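Local coordinates for pyrroline-5-carboxylate reductase catalytic N-terminal domain-containing protein (PDB 4HUJ), which is of unknown function but probably binds a dinucleotide cofactor of the NAD(P) type and may act as an oxidoreductase, at residues 141-146 with 175-180. Residues are numbered along the deposited sequence; the frame is centred on the assembly and turned at random.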
ATOM      1  N   GLY A 141       3.861  11.725  12.817  1.00 22.09           N
ATOM      2  CA  GLY A 141       3.657  12.831  11.899  1.00 21.23           C
ATOM      3  C   GLY A 141       2.928  12.421  10.634  1.00 20.39           C
ATOM      4  O   GLY A 141       2.264  13.246  10.013  1.00 21.01           O
ATOM      5  N   ALA A 142       3.049  11.150  10.246  1.00 19.58           N
ATOM      6  CA  ALA A 142       2.372  10.647   9.050  1.00 18.36           C
ATOM      7  C   ALA A 142       0.901  10.380   9.328  1.00 17.61           C
ATOM      8  O   ALA A 142       0.531   9.995  10.440  1.00 18.07           O
ATOM      9  CB  ALA A 142       3.042   9.374   8.547  1.00 18.70           C
ATOM     10  N   LYS A 143       0.064  10.603   8.320  1.00 16.53           N
ATOM     11  CA  LYS A 143      -1.319  10.146   8.364  1.00 15.42           C
ATOM     12  C   LYS A 143      -1.344   8.754   7.724  1.00 14.64           C
ATOM     13  O   LYS A 143      -0.988   8.597   6.558  1.00 14.44           O
ATOM     14  CB  LYS A 143      -2.243  11.123   7.635  1.00 15.98           C
ATOM     15  CG  LYS A 143      -2.485  12.430   8.402  1.00 16.92           C
ATOM     16  CD  LYS A 143      -3.309  13.425   7.590  1.00 20.42           C
ATOM     17  CE  LYS A 143      -3.437  14.739   8.346  1.00 23.18           C
ATOM     18  NZ  LYS A 143      -4.094  15.821   7.545  1.00 24.53           N
ATOM     19  N   VAL A 144      -1.727   7.748   8.507  1.00 13.71           N
ATOM     20  CA  VAL A 144      -1.671   6.354   8.055  1.00 12.80           C
ATOM     21  C   VAL A 144      -3.033   5.862   7.573  1.00 12.06           C
ATOM     22  O   VAL A 144      -4.051   6.092   8.223  1.00 12.49           O
ATOM     23  CB  VAL A 144      -1.114   5.414   9.161  1.00 13.02           C
ATOM     24  CG1 VAL A 144      -1.164   3.937   8.728  1.00 13.06           C
ATOM     25  CG2 VAL A 144       0.322   5.810   9.515  1.00 13.71           C
ATOM     26  N   VAL A 145      -3.032   5.209   6.412  1.00 10.83           N
ATOM     27  CA  VAL A 145      -4.225   4.552   5.870  1.00 10.15           C
ATOM     28  C   VAL A 145      -3.893   3.071   5.726  1.00  9.52           C
ATOM     29  O   VAL A 145      -2.823   2.731   5.231  1.00  9.46           O
ATOM     30  CB  VAL A 145      -4.617   5.139   4.493  1.00 10.20           C
ATOM     31  CG1 VAL A 145      -5.792   4.370   3.866  1.00 10.98           C
ATOM     32  CG2 VAL A 145      -4.957   6.614   4.612  1.00  9.66           C
ATOM     33  N   LYS A 146      -4.808   2.201   6.157  1.00  9.11           N
ATOM     34  CA  LYS A 146      -4.654   0.754   5.970  1.00  9.16           C
ATOM     35  C   LYS A 146      -5.364   0.369   4.675  1.00  9.18           C
ATOM     36  O   LYS A 146      -6.576   0.531   4.558  1.00  9.53           O
ATOM     37  CB  LYS A 146      -5.261  -0.003   7.164  1.00  9.01           C
ATOM     38  CG  LYS A 146      -5.016  -1.516   7.150  1.00  8.72           C
ATOM     39  CD  LYS A 146      -5.698  -2.186   8.334  1.00  9.57           C
ATOM     40  CE  LYS A 146      -5.427  -3.689   8.353  1.00 10.86           C
ATOM     41  NZ  LYS A 146      -3.992  -3.947   8.686  1.00 10.62           N
ATOM     42  N   HIS A 175      -7.746   9.368   9.818  1.00 16.08           N
ATOM     43  CA  HIS A 175      -7.769  10.699   9.215  1.00 17.01           C
ATOM     44  C   HIS A 175      -8.608  10.698   7.939  1.00 17.29           C
ATOM     45  O   HIS A 175      -8.172  10.181   6.902  1.00 17.04           O
ATOM     46  CB  HIS A 175      -6.337  11.157   8.914  1.00 17.02           C
ATOM     47  CG  HIS A 175      -5.397  10.989  10.067  1.00 18.84           C
ATOM     48  ND1 HIS A 175      -5.295  11.913  11.084  1.00 21.09           N
ATOM     49  CD2 HIS A 175      -4.520  10.000  10.366  1.00 20.04           C
ATOM     50  CE1 HIS A 175      -4.397  11.500  11.962  1.00 21.43           C
ATOM     51  NE2 HIS A 175      -3.911  10.343  11.549  1.00 20.97           N
ATOM     52  N   SER A 176      -9.805  11.282   8.007  1.00 17.66           N
ATOM     53  CA  SER A 176     -10.740  11.229   6.874  1.00 18.07           C
ATOM     54  C   SER A 176     -10.160  11.802   5.579  1.00 17.70           C
ATOM     55  O   SER A 176     -10.455  11.299   4.500  1.00 17.96           O
ATOM     56  CB  SER A 176     -12.075  11.904   7.208  1.00 18.52           C
ATOM     57  OG  SER A 176     -11.874  13.243   7.616  1.00 20.83           O
ATOM     58  N   ASP A 177      -9.328  12.835   5.684  1.00 17.69           N
ATOM     59  CA  ASP A 177      -8.740  13.447   4.498  1.00 17.66           C
ATOM     60  C   ASP A 177      -7.711  12.528   3.838  1.00 16.77           C
ATOM     61  O   ASP A 177      -7.653  12.433   2.615  1.00 16.41           O
ATOM     62  CB  ASP A 177      -8.152  14.830   4.804  1.00 18.59           C
ATOM     63  CG  ASP A 177      -7.027  14.788   5.827  1.00 20.87           C
ATOM     64  OD1 ASP A 177      -7.034  13.928   6.733  1.00 22.76           O
ATOM     65  OD2 ASP A 177      -6.123  15.640   5.729  1.00 26.02           O
ATOM     66  N   ALA A 178      -6.925  11.831   4.652  1.00 16.13           N
ATOM     67  CA  ALA A 178      -5.976  10.855   4.120  1.00 15.56           C
ATOM     68  C   ALA A 178      -6.727   9.676   3.486  1.00 14.90           C
ATOM     69  O   ALA A 178      -6.381   9.230   2.391  1.00 14.85           O
ATOM     70  CB  ALA A 178      -5.029  10.385   5.206  1.00 15.65           C
ATOM     71  N   ASN A 179      -7.755   9.177   4.172  1.00 14.58           N
ATOM     72  CA  ASN A 179      -8.596   8.112   3.616  1.00 14.44           C
ATOM     73  C   ASN A 179      -9.151   8.499   2.246  1.00 14.94           C
ATOM     74  O   ASN A 179      -9.105   7.711   1.305  1.00 14.76           O
ATOM     75  CB  ASN A 179      -9.759   7.787   4.554  1.00 13.92           C
ATOM     76  CG  ASN A 179      -9.325   7.018   5.794  1.00 13.68           C
ATOM     77  OD1 ASN A 179      -8.156   7.013   6.173  1.00 12.69           O
ATOM     78  ND2 ASN A 179     -10.283   6.366   6.437  1.00 13.88           N
ATOM     79  N   ARG A 180      -9.659   9.724   2.140  1.00 15.65           N
ATOM     80  CA  ARG A 180     -10.193  10.224   0.872  1.00 16.12           C
ATOM     81  C   ARG A 180      -9.152  10.169  -0.238  1.00 16.02           C
ATOM     82  O   ARG A 180      -9.449   9.709  -1.340  1.00 15.85           O
ATOM     83  CB  ARG A 180     -10.715  11.653   1.026  1.00 16.90           C
ATOM     84  CG  ARG A 180     -11.371  12.219  -0.239  1.00 19.49           C
ATOM     85  CD  ARG A 180     -11.743  13.697  -0.074  1.00 25.27           C
ATOM     86  NE  ARG A 180     -12.449  13.934   1.191  1.00 29.81           N
ATOM     87  CZ  ARG A 180     -11.987  14.685   2.192  1.00 31.07           C
ATOM     88  NH1 ARG A 180     -10.819  15.309   2.091  1.00 33.00           N
ATOM     89  NH2 ARG A 180     -12.705  14.821   3.297  1.00 32.65           N
TER
HETATM   90  O   HOH W   1      -1.912   8.249  11.448  1.00 18.28           O
HETATM   91  O   HOH W   2      -6.066   8.005   7.866  1.00 13.73           O
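Lys143 runs past His175 and ends on Asp177, at the first turn of helix 176-188. Lys143 CB packs on Ala178 CB (3.8 Å) and also touches His175 CD2. Lys143 CG, anti to the carbonyl carbon (chi1 -73°), stands over the centre of the His175 ring, 3.7 Å from its centroid, in a CH-pi contact. Beyond CG the chain runs extended: CD passes His175 CB and Asp177 OD1, CE lies beside both carboxylate oxygens of Asp177, and Lys143 NZ closes a hydrogen-bonded salt bridge to Asp177 OD2 at 2.7 Å. That oxygen accepts through its syn lone pair, on the side of OD1. With the chain cut back to an alanine here, the Asp177 carboxylate is likely to lose its charge partner and the His175 ring the methylene over its face.

Two residues on, Val145 points the same way, Val145 CG2 packing 3.8 Å from Ala178 CB and against Asn179 OD1; Leu171 of strand 166-173 also touches this valine. Water 1, in the ring plane at the edge of His175, lies 2.9 Å from His175 NE2 and joins it to Ala142 O and Val144 N. Water 2 accepts from the N of His175, the N-cap residue, and reaches toward Val144 O and Asn179 OD1. One lysine thus spends its aliphatic part on the ring and its ammonium on the carboxylate, which keeps the charge pair at the partly exposed margin while Val145 and Ala178 pack in the buried part.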